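Local coordinates for putative acetyl xylan esterase (Cellvibrio japonicus, PDB 2W9X), which removes acetyl groups from plant cell wall polysaccharides, acting on acetylated xylan and, with a large preference, on glucomannan, at residues B[238-243]-B[285-290]; B[289-294]-B[318-323]. One frame throughout, in Å; residues are numbered along the deposited sequence.

Interaction 1: residues B[238-243]-B[285-290]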
ATOM      1  N   GLN B 238     -10.863   2.497 -11.987  1.00 37.06           N
ATOM      2  CA  GLN B 238     -10.494   3.098 -10.716  1.00 36.99           C
ATOM      3  C   GLN B 238      -9.375   2.305 -10.059  1.00 36.72           C
ATOM      4  O   GLN B 238      -8.598   2.860  -9.278  1.00 36.89           O
ATOM      5  CB  GLN B 238     -11.687   3.178  -9.759  1.00 37.42           C
ATOM      6  CG  GLN B 238     -12.810   4.100 -10.214  1.00 37.45           C
ATOM      7  CD  GLN B 238     -13.966   3.347 -10.834  1.00 38.64           C
ATOM      8  OE1 GLN B 238     -13.809   2.233 -11.342  1.00 39.21           O
ATOM      9  NE2 GLN B 238     -15.146   3.944 -10.779  1.00 38.59           N
ATOM     10  N   VAL B 239      -9.316   1.006 -10.361  1.00 36.45           N
ATOM     11  CA  VAL B 239      -8.304   0.098  -9.799  1.00 36.07           C
ATOM     12  C   VAL B 239      -7.570  -0.653 -10.900  1.00 35.87           C
ATOM     13  O   VAL B 239      -8.189  -1.195 -11.833  1.00 35.32           O
ATOM     14  CB  VAL B 239      -8.895  -0.918  -8.775  1.00 36.15           C
ATOM     15  CG1 VAL B 239      -7.777  -1.773  -8.146  1.00 35.59           C
ATOM     16  CG2 VAL B 239      -9.670  -0.197  -7.700  1.00 35.76           C
ATOM     17  N   ILE B 240      -6.238  -0.650 -10.795  1.00 35.64           N
ATOM     18  CA  ILE B 240      -5.380  -1.408 -11.704  1.00 36.01           C
ATOM     19  C   ILE B 240      -4.434  -2.327 -10.912  1.00 36.16           C
ATOM     20  O   ILE B 240      -3.631  -1.850 -10.098  1.00 36.36           O
ATOM     21  CB  ILE B 240      -4.571  -0.487 -12.654  1.00 35.99           C
ATOM     22  CG1 ILE B 240      -5.516   0.437 -13.440  1.00 36.05           C
ATOM     23  CG2 ILE B 240      -3.702  -1.334 -13.577  1.00 34.44           C
ATOM     24  CD1 ILE B 240      -4.815   1.488 -14.367  1.00 36.25           C
ATOM     25  N   VAL B 241      -4.547  -3.630 -11.153  1.00 35.63           N
ATOM     26  CA  VAL B 241      -3.765  -4.630 -10.437  1.00 35.99           C
ATOM     27  C   VAL B 241      -2.750  -5.209 -11.411  1.00 36.20           C
ATOM     28  O   VAL B 241      -3.116  -5.816 -12.428  1.00 37.41           O
ATOM     29  CB  VAL B 241      -4.663  -5.752  -9.843  1.00 35.63           C
ATOM     30  CG1 VAL B 241      -3.820  -6.797  -9.064  1.00 33.86           C
ATOM     31  CG2 VAL B 241      -5.733  -5.143  -8.944  1.00 34.86           C
ATOM     32  N   ILE B 242      -1.480  -5.008 -11.099  1.00 36.07           N
ATOM     33  CA  ILE B 242      -0.402  -5.464 -11.968  1.00 35.95           C
ATOM     34  C   ILE B 242       0.369  -6.558 -11.239  1.00 36.29           C
ATOM     35  O   ILE B 242       0.859  -6.352 -10.138  1.00 36.62           O
ATOM     36  CB  ILE B 242       0.556  -4.312 -12.391  1.00 36.27           C
ATOM     37  CG1 ILE B 242      -0.250  -3.104 -12.892  1.00 35.50           C
ATOM     38  CG2 ILE B 242       1.568  -4.840 -13.459  1.00 34.59           C
ATOM     39  CD1 ILE B 242       0.579  -1.808 -13.151  1.00 35.25           C
ATOM     40  N   GLY B 243       0.470  -7.722 -11.857  1.00 36.62           N
ATOM     41  CA  GLY B 243       1.251  -8.832 -11.285  1.00 37.47           C
ATOM     42  C   GLY B 243       2.280  -9.246 -12.323  1.00 37.73           C
ATOM     43  O   GLY B 243       1.968 -10.051 -13.193  1.00 38.66           O
ATOM     44  N   ALA B 285      -5.921   9.611 -14.486  1.00 44.68           N
ATOM     45  CA  ALA B 285      -5.558  10.246 -13.209  1.00 45.26           C
ATOM     46  C   ALA B 285      -6.212   9.619 -11.972  1.00 45.46           C
ATOM     47  O   ALA B 285      -5.631   9.646 -10.889  1.00 45.87           O
ATOM     48  CB  ALA B 285      -5.846  11.747 -13.264  1.00 45.40           C
ATOM     49  N   ARG B 286      -7.400   9.048 -12.149  1.00 45.94           N
ATOM     50  CA  ARG B 286      -8.159   8.420 -11.054  1.00 46.45           C
ATOM     51  C   ARG B 286      -7.646   7.041 -10.563  1.00 45.62           C
ATOM     52  O   ARG B 286      -7.859   6.674  -9.397  1.00 45.84           O
ATOM     53  CB  ARG B 286      -9.674   8.388 -11.393  1.00 46.89           C
ATOM     54  CG  ARG B 286     -10.217   7.224 -12.278  1.00 47.52           C
ATOM     55  CD  ARG B 286     -11.649   7.576 -12.764  1.00 48.25           C
ATOM     56  NE  ARG B 286     -12.370   6.467 -13.407  1.00 51.20           N
ATOM     57  CZ  ARG B 286     -13.702   6.372 -13.501  1.00 51.69           C
ATOM     58  NH1 ARG B 286     -14.489   7.306 -12.972  1.00 52.52           N
ATOM     59  NH2 ARG B 286     -14.258   5.328 -14.110  1.00 51.61           N
ATOM     60  N   ALA B 287      -6.960   6.307 -11.442  1.00 44.35           N
ATOM     61  CA  ALA B 287      -6.516   4.935 -11.171  1.00 42.87           C
ATOM     62  C   ALA B 287      -5.650   4.813  -9.926  1.00 42.12           C
ATOM     63  O   ALA B 287      -4.711   5.578  -9.722  1.00 41.26           O
ATOM     64  CB  ALA B 287      -5.778   4.374 -12.369  1.00 43.13           C
ATOM     65  N   GLN B 288      -5.995   3.840  -9.090  1.00 40.97           N
ATOM     66  CA  GLN B 288      -5.178   3.470  -7.949  1.00 40.44           C
ATOM     67  C   GLN B 288      -4.591   2.080  -8.210  1.00 39.09           C
ATOM     68  O   GLN B 288      -5.287   1.179  -8.699  1.00 38.28           O
ATOM     69  CB  GLN B 288      -5.999   3.561  -6.654  1.00 40.36           C
ATOM     70  CG  GLN B 288      -6.612   4.953  -6.471  1.00 43.01           C
ATOM     71  CD  GLN B 288      -7.203   5.196  -5.095  1.00 45.62           C
ATOM     72  OE1 GLN B 288      -6.537   5.002  -4.070  1.00 48.62           O
ATOM     73  NE2 GLN B 288      -8.457   5.645  -5.064  1.00 47.29           N
ATOM     74  N   PHE B 289      -3.299   1.930  -7.916  1.00 37.87           N
ATOM     75  CA  PHE B 289      -2.509   0.801  -8.396  1.00 37.27           C
ATOM     76  C   PHE B 289      -2.178  -0.177  -7.269  1.00 37.16           C
ATOM     77  O   PHE B 289      -1.866   0.226  -6.147  1.00 36.50           O
ATOM     78  CB  PHE B 289      -1.204   1.292  -9.051  1.00 36.65           C
ATOM     79  CG  PHE B 289      -1.417   2.138 -10.291  1.00 37.27           C
ATOM     80  CD1 PHE B 289      -1.537   1.550 -11.537  1.00 36.51           C
ATOM     81  CD2 PHE B 289      -1.496   3.534 -10.199  1.00 37.05           C
ATOM     82  CE1 PHE B 289      -1.734   2.344 -12.682  1.00 34.87           C
ATOM     83  CE2 PHE B 289      -1.675   4.324 -11.329  1.00 37.43           C
ATOM     84  CZ  PHE B 289      -1.803   3.728 -12.569  1.00 36.41           C
ATOM     85  N   ILE B 290      -2.258  -1.466  -7.583  1.00 37.47           N
ATOM     86  CA  ILE B 290      -1.847  -2.517  -6.652  1.00 37.21           C
ATOM     87  C   ILE B 290      -0.835  -3.409  -7.351  1.00 36.64           C
ATOM     88  O   ILE B 290      -1.147  -4.045  -8.347  1.00 36.66           O
ATOM     89  CB  ILE B 290      -3.038  -3.341  -6.133  1.00 37.27           C
ATOM     90  CG1 ILE B 290      -4.022  -2.440  -5.363  1.00 38.02           C
ATOM     91  CG2 ILE B 290      -2.551  -4.496  -5.222  1.00 36.93           C
ATOM     92  CD1 ILE B 290      -5.300  -3.136  -4.932  1.00 38.47           C
TER

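Interaction 2: residues B[289-294]-B[318-323]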
ATOM      1  N   PHE B 289      -3.299   1.930  -7.916  1.00 37.87           N
ATOM      2  CA  PHE B 289      -2.509   0.801  -8.396  1.00 37.27           C
ATOM      3  C   PHE B 289      -2.178  -0.177  -7.269  1.00 37.16           C
ATOM      4  O   PHE B 289      -1.866   0.226  -6.147  1.00 36.50           O
ATOM      5  CB  PHE B 289      -1.204   1.292  -9.051  1.00 36.65           C
ATOM      6  CG  PHE B 289      -1.417   2.138 -10.291  1.00 37.27           C
ATOM      7  CD1 PHE B 289      -1.537   1.550 -11.537  1.00 36.51           C
ATOM      8  CD2 PHE B 289      -1.496   3.534 -10.199  1.00 37.05           C
ATOM      9  CE1 PHE B 289      -1.734   2.344 -12.682  1.00 34.87           C
ATOM     10  CE2 PHE B 289      -1.675   4.324 -11.329  1.00 37.43           C
ATOM     11  CZ  PHE B 289      -1.803   3.728 -12.569  1.00 36.41           C
ATOM     12  N   ILE B 290      -2.258  -1.466  -7.583  1.00 37.47           N
ATOM     13  CA  ILE B 290      -1.847  -2.517  -6.652  1.00 37.21           C
ATOM     14  C   ILE B 290      -0.835  -3.409  -7.351  1.00 36.64           C
ATOM     15  O   ILE B 290      -1.147  -4.045  -8.347  1.00 36.66           O
ATOM     16  CB  ILE B 290      -3.038  -3.341  -6.133  1.00 37.27           C
ATOM     17  CG1 ILE B 290      -4.022  -2.440  -5.363  1.00 38.02           C
ATOM     18  CG2 ILE B 290      -2.551  -4.496  -5.222  1.00 36.93           C
ATOM     19  CD1 ILE B 290      -5.300  -3.136  -4.932  1.00 38.47           C
ATOM     20  N   LEU B 291       0.377  -3.461  -6.811  1.00 35.33           N
ATOM     21  CA  LEU B 291       1.432  -4.266  -7.408  1.00 35.35           C
ATOM     22  C   LEU B 291       1.533  -5.558  -6.620  1.00 35.95           C
ATOM     23  O   LEU B 291       1.870  -5.543  -5.437  1.00 35.94           O
ATOM     24  CB  LEU B 291       2.759  -3.490  -7.426  1.00 34.48           C
ATOM     25  CG  LEU B 291       2.677  -2.057  -7.981  1.00 33.56           C
ATOM     26  CD1 LEU B 291       4.091  -1.531  -8.302  1.00 31.96           C
ATOM     27  CD2 LEU B 291       1.766  -1.931  -9.240  1.00 32.95           C
ATOM     28  N   MET B 292       1.185  -6.656  -7.277  1.00 36.44           N
ATOM     29  CA  MET B 292       0.912  -7.928  -6.608  1.00 38.76           C
ATOM     30  C   MET B 292       1.906  -9.008  -7.044  1.00 38.67           C
ATOM     31  O   MET B 292       2.044  -9.264  -8.235  1.00 39.10           O
ATOM     32  CB  MET B 292      -0.529  -8.334  -6.950  1.00 38.97           C
ATOM     33  CG  MET B 292      -0.991  -9.659  -6.384  1.00 41.26           C
ATOM     34  SD  MET B 292      -2.767  -9.746  -6.637  1.00 42.23           S
ATOM     35  CE  MET B 292      -3.062 -11.387  -5.997  1.00 41.15           C
ATOM     36  N   ASN B 293       2.625  -9.612  -6.090  1.00 38.11           N
ATOM     37  CA  ASN B 293       3.621 -10.638  -6.403  1.00 38.55           C
ATOM     38  C   ASN B 293       3.705 -11.734  -5.338  1.00 38.05           C
ATOM     39  O   ASN B 293       3.148 -11.614  -4.249  1.00 38.62           O
ATOM     40  CB  ASN B 293       5.036 -10.061  -6.672  1.00 38.02           C
ATOM     41  CG  ASN B 293       5.073  -9.098  -7.853  1.00 42.35           C
ATOM     42  OD1 ASN B 293       5.442  -9.474  -8.991  1.00 44.97           O
ATOM     43  ND2 ASN B 293       4.718  -7.842  -7.590  1.00 41.45           N
ATOM     44  N   SER B 294       4.403 -12.809  -5.687  1.00 37.92           N
ATOM     45  CA  SER B 294       4.572 -13.976  -4.813  1.00 37.85           C
ATOM     46  C   SER B 294       5.695 -13.730  -3.818  1.00 38.47           C
ATOM     47  O   SER B 294       6.491 -12.759  -3.962  1.00 37.97           O
ATOM     48  CB  SER B 294       4.963 -15.191  -5.652  1.00 37.09           C
ATOM     49  OG  SER B 294       6.313 -15.024  -6.077  1.00 37.70           O
ATOM     50  N   HIS B 318       1.519   8.651  -5.295  1.00 38.11           N
ATOM     51  CA  HIS B 318       1.384   8.011  -4.020  1.00 38.78           C
ATOM     52  C   HIS B 318       0.331   6.903  -4.007  1.00 39.00           C
ATOM     53  O   HIS B 318       0.355   6.052  -3.124  1.00 38.55           O
ATOM     54  CB  HIS B 318       1.141   9.056  -2.931  1.00 39.08           C
ATOM     55  CG  HIS B 318       2.154  10.168  -2.923  1.00 40.71           C
ATOM     56  ND1 HIS B 318       3.463   9.992  -2.513  1.00 38.67           N
ATOM     57  CD2 HIS B 318       2.037  11.482  -3.256  1.00 40.33           C
ATOM     58  CE1 HIS B 318       4.103  11.145  -2.596  1.00 41.01           C
ATOM     59  NE2 HIS B 318       3.262  12.065  -3.043  1.00 38.79           N
ATOM     60  N   GLN B 319      -0.566   6.892  -5.000  1.00 39.23           N
ATOM     61  CA  GLN B 319      -1.690   5.927  -5.013  1.00 39.70           C
ATOM     62  C   GLN B 319      -1.262   4.546  -5.522  1.00 39.19           C
ATOM     63  O   GLN B 319      -1.790   4.009  -6.490  1.00 39.32           O
ATOM     64  CB  GLN B 319      -2.929   6.489  -5.754  1.00 40.45           C
ATOM     65  CG  GLN B 319      -2.728   6.859  -7.240  1.00 43.56           C
ATOM     66  CD  GLN B 319      -2.273   8.290  -7.445  1.00 47.16           C
ATOM     67  OE1 GLN B 319      -1.168   8.667  -7.054  1.00 48.06           O
ATOM     68  NE2 GLN B 319      -3.125   9.102  -8.080  1.00 49.69           N
ATOM     69  N   VAL B 320      -0.272   3.982  -4.848  1.00 38.98           N
ATOM     70  CA  VAL B 320       0.264   2.693  -5.224  1.00 39.48           C
ATOM     71  C   VAL B 320       0.583   1.899  -3.948  1.00 39.43           C
ATOM     72  O   VAL B 320       1.056   2.453  -2.942  1.00 38.91           O
ATOM     73  CB  VAL B 320       1.463   2.839  -6.237  1.00 39.54           C
ATOM     74  CG1 VAL B 320       2.574   3.708  -5.665  1.00 41.00           C
ATOM     75  CG2 VAL B 320       1.985   1.466  -6.732  1.00 39.76           C
ATOM     76  N   GLU B 321       0.262   0.615  -3.978  1.00 39.50           N
ATOM     77  CA  GLU B 321       0.596  -0.266  -2.873  1.00 40.48           C
ATOM     78  C   GLU B 321       1.044  -1.655  -3.355  1.00 39.64           C
ATOM     79  O   GLU B 321       0.806  -2.039  -4.507  1.00 39.67           O
ATOM     80  CB  GLU B 321      -0.556  -0.338  -1.852  1.00 40.80           C
ATOM     81  CG  GLU B 321      -1.905  -0.715  -2.429  1.00 43.37           C
ATOM     82  CD  GLU B 321      -3.113  -0.281  -1.560  1.00 42.94           C
ATOM     83  OE1 GLU B 321      -2.980  -0.013  -0.334  1.00 45.00           O
ATOM     84  OE2 GLU B 321      -4.224  -0.241  -2.130  1.00 43.81           O
ATOM     85  N   GLN B 322       1.711  -2.395  -2.476  1.00 38.78           N
ATOM     86  CA  GLN B 322       2.187  -3.727  -2.800  1.00 37.90           C
ATOM     87  C   GLN B 322       1.358  -4.781  -2.078  1.00 38.16           C
ATOM     88  O   GLN B 322       0.958  -4.578  -0.919  1.00 37.69           O
ATOM     89  CB  GLN B 322       3.664  -3.850  -2.403  1.00 38.73           C
ATOM     90  CG  GLN B 322       4.302  -5.242  -2.590  1.00 37.30           C
ATOM     91  CD  GLN B 322       5.790  -5.230  -2.325  1.00 37.71           C
ATOM     92  OE1 GLN B 322       6.273  -4.433  -1.516  1.00 38.94           O
ATOM     93  NE2 GLN B 322       6.536  -6.121  -3.000  1.00 36.74           N
ATOM     94  N   ILE B 323       1.090  -5.888  -2.775  1.00 37.62           N
ATOM     95  CA  ILE B 323       0.559  -7.117  -2.163  1.00 38.13           C
ATOM     96  C   ILE B 323       1.538  -8.245  -2.468  1.00 37.74           C
ATOM     97  O   ILE B 323       1.975  -8.422  -3.632  1.00 38.64           O
ATOM     98  CB  ILE B 323      -0.880  -7.468  -2.646  1.00 38.27           C
ATOM     99  CG1 ILE B 323      -1.897  -6.447  -2.092  1.00 37.26           C
ATOM    100  CG2 ILE B 323      -1.265  -8.919  -2.250  1.00 37.81           C
ATOM    101  CD1 ILE B 323      -3.349  -6.691  -2.564  1.00 39.99           C
TER
HETATM  102  O   HOH W   1      -4.020   1.229  -4.489  1.00 28.80           O

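Interaction 1: residues B[238-243]-B[285-290]
Ile240 and the Phe289 ring lie side by side and point the same way from two neighbouring parallel strands. CG1 of Ile240 stands anti to the carbonyl carbon (chi1 -56°), and the extended chain carries CD1 to 3.6 Å from Phe289 CE1, oblique to the ring; the same CD1 meets Ala287 CB at 3.6 Å. Farther along this face CD1 of Ile242 approaches Phe289 CD1, and Val277 and Leu280 of helix 262-283 pack on the ring. On the face of Val239 and Val241, Ile290 sends its CD1 back to Val239 CG1 at 4.3 Å. Before the strands pair, the Gln238 amide stacks on the Arg286 guanidinium, planes 10° apart, with NE2 over one face, offset toward the rim and 3.7 Å from Arg286 NH2. No hydrogen bond joins them: Gln238 bonds Gln144 N and Lys142 O, while Arg286 NE bonds Lys236 O. Between the faces run four backbone hydrogen bonds, from Gln288 N to Gln238 O (2.8 Å) through to Ile242 N to Ile290 O (2.9 Å). The chemistry is thus that of a buried parallel sheet: N-H to O=C hydrogen bonds join the backbones, Ile240, Ile242 and Phe289 make one face hydrocarbon, and Gln288 joins Val239, Val241 and Ile290 on the other.

Interaction 2: residues B[289-294]-B[318-323]
Glu321 lies alongside Ile290, both side chains pointing the same way from adjacent parallel strands. From CB, the chain leaves with CG between the backbone N and the carbonyl carbon (chi1 54°), which brings CG to 3.8 Å from Phe289 O and 4.0 Å from Ile290 CG1. Beyond CG it runs extended, and the carboxylate tip passes along the isoleucine, with OE2 3.9 Å from Ile290 CG1. OE2 also accepts a hydrogen bond from a water (2.8 Å), which gives its other hydrogen to Phe289 O; this carbonyl thus receives both the water and Glu321 N. His352 NE2 bonds OE2 as well, and Lys356 makes a long, weak ion pair with it; these partners may offset the carboxylate of Glu321 of the second subunit, which packs nearby. Next to it, Ile323 CD1 packs against Ile290 CG2 at 3.5 Å. On the reverse face Val320 CG2 is wedged between Phe289 CB and Leu291 CG, 3.8 Å from the latter. Five backbone bonds join the strands, Leu291 N to Glu321 O being short and nearly straight (2.7 Å, 177°). They start at Gln319, the centre of an inverse gamma turn. Helix 300-314 makes the beta-alpha-beta crossover between the strands and packs on Leu291 and Gln322, whose NE2 bonds Ala302 O. Helix 339-354 covers Ile290 and Met292 on the opposite face, and strand 320-325 forms the outer edge, where the second subunit packs.

Strand 288-294 is common to both contacts: its residues Phe289 and Ile290 pair with strand 239-243 in interaction 1 and with strand 320-325 in interaction 2. The centres of the two interactions lie about 8 Å apart. The two also meet directly, through a probable hydrogen bond between Ile242 O and Met292 N (2.9 Å) and through Val241 CG1 against Met292 SD (4.0 Å). Together they join three adjacent strands, out to the 320-325 edge, of the five-stranded parallel sheet of the SGNH-hydrolase fold. The later ends of the strands lead toward the active site: the side chains of Ile242 and Asn293 are about 11 and 9 Å from that of Asn247, a transition-state stabiliser by similarity.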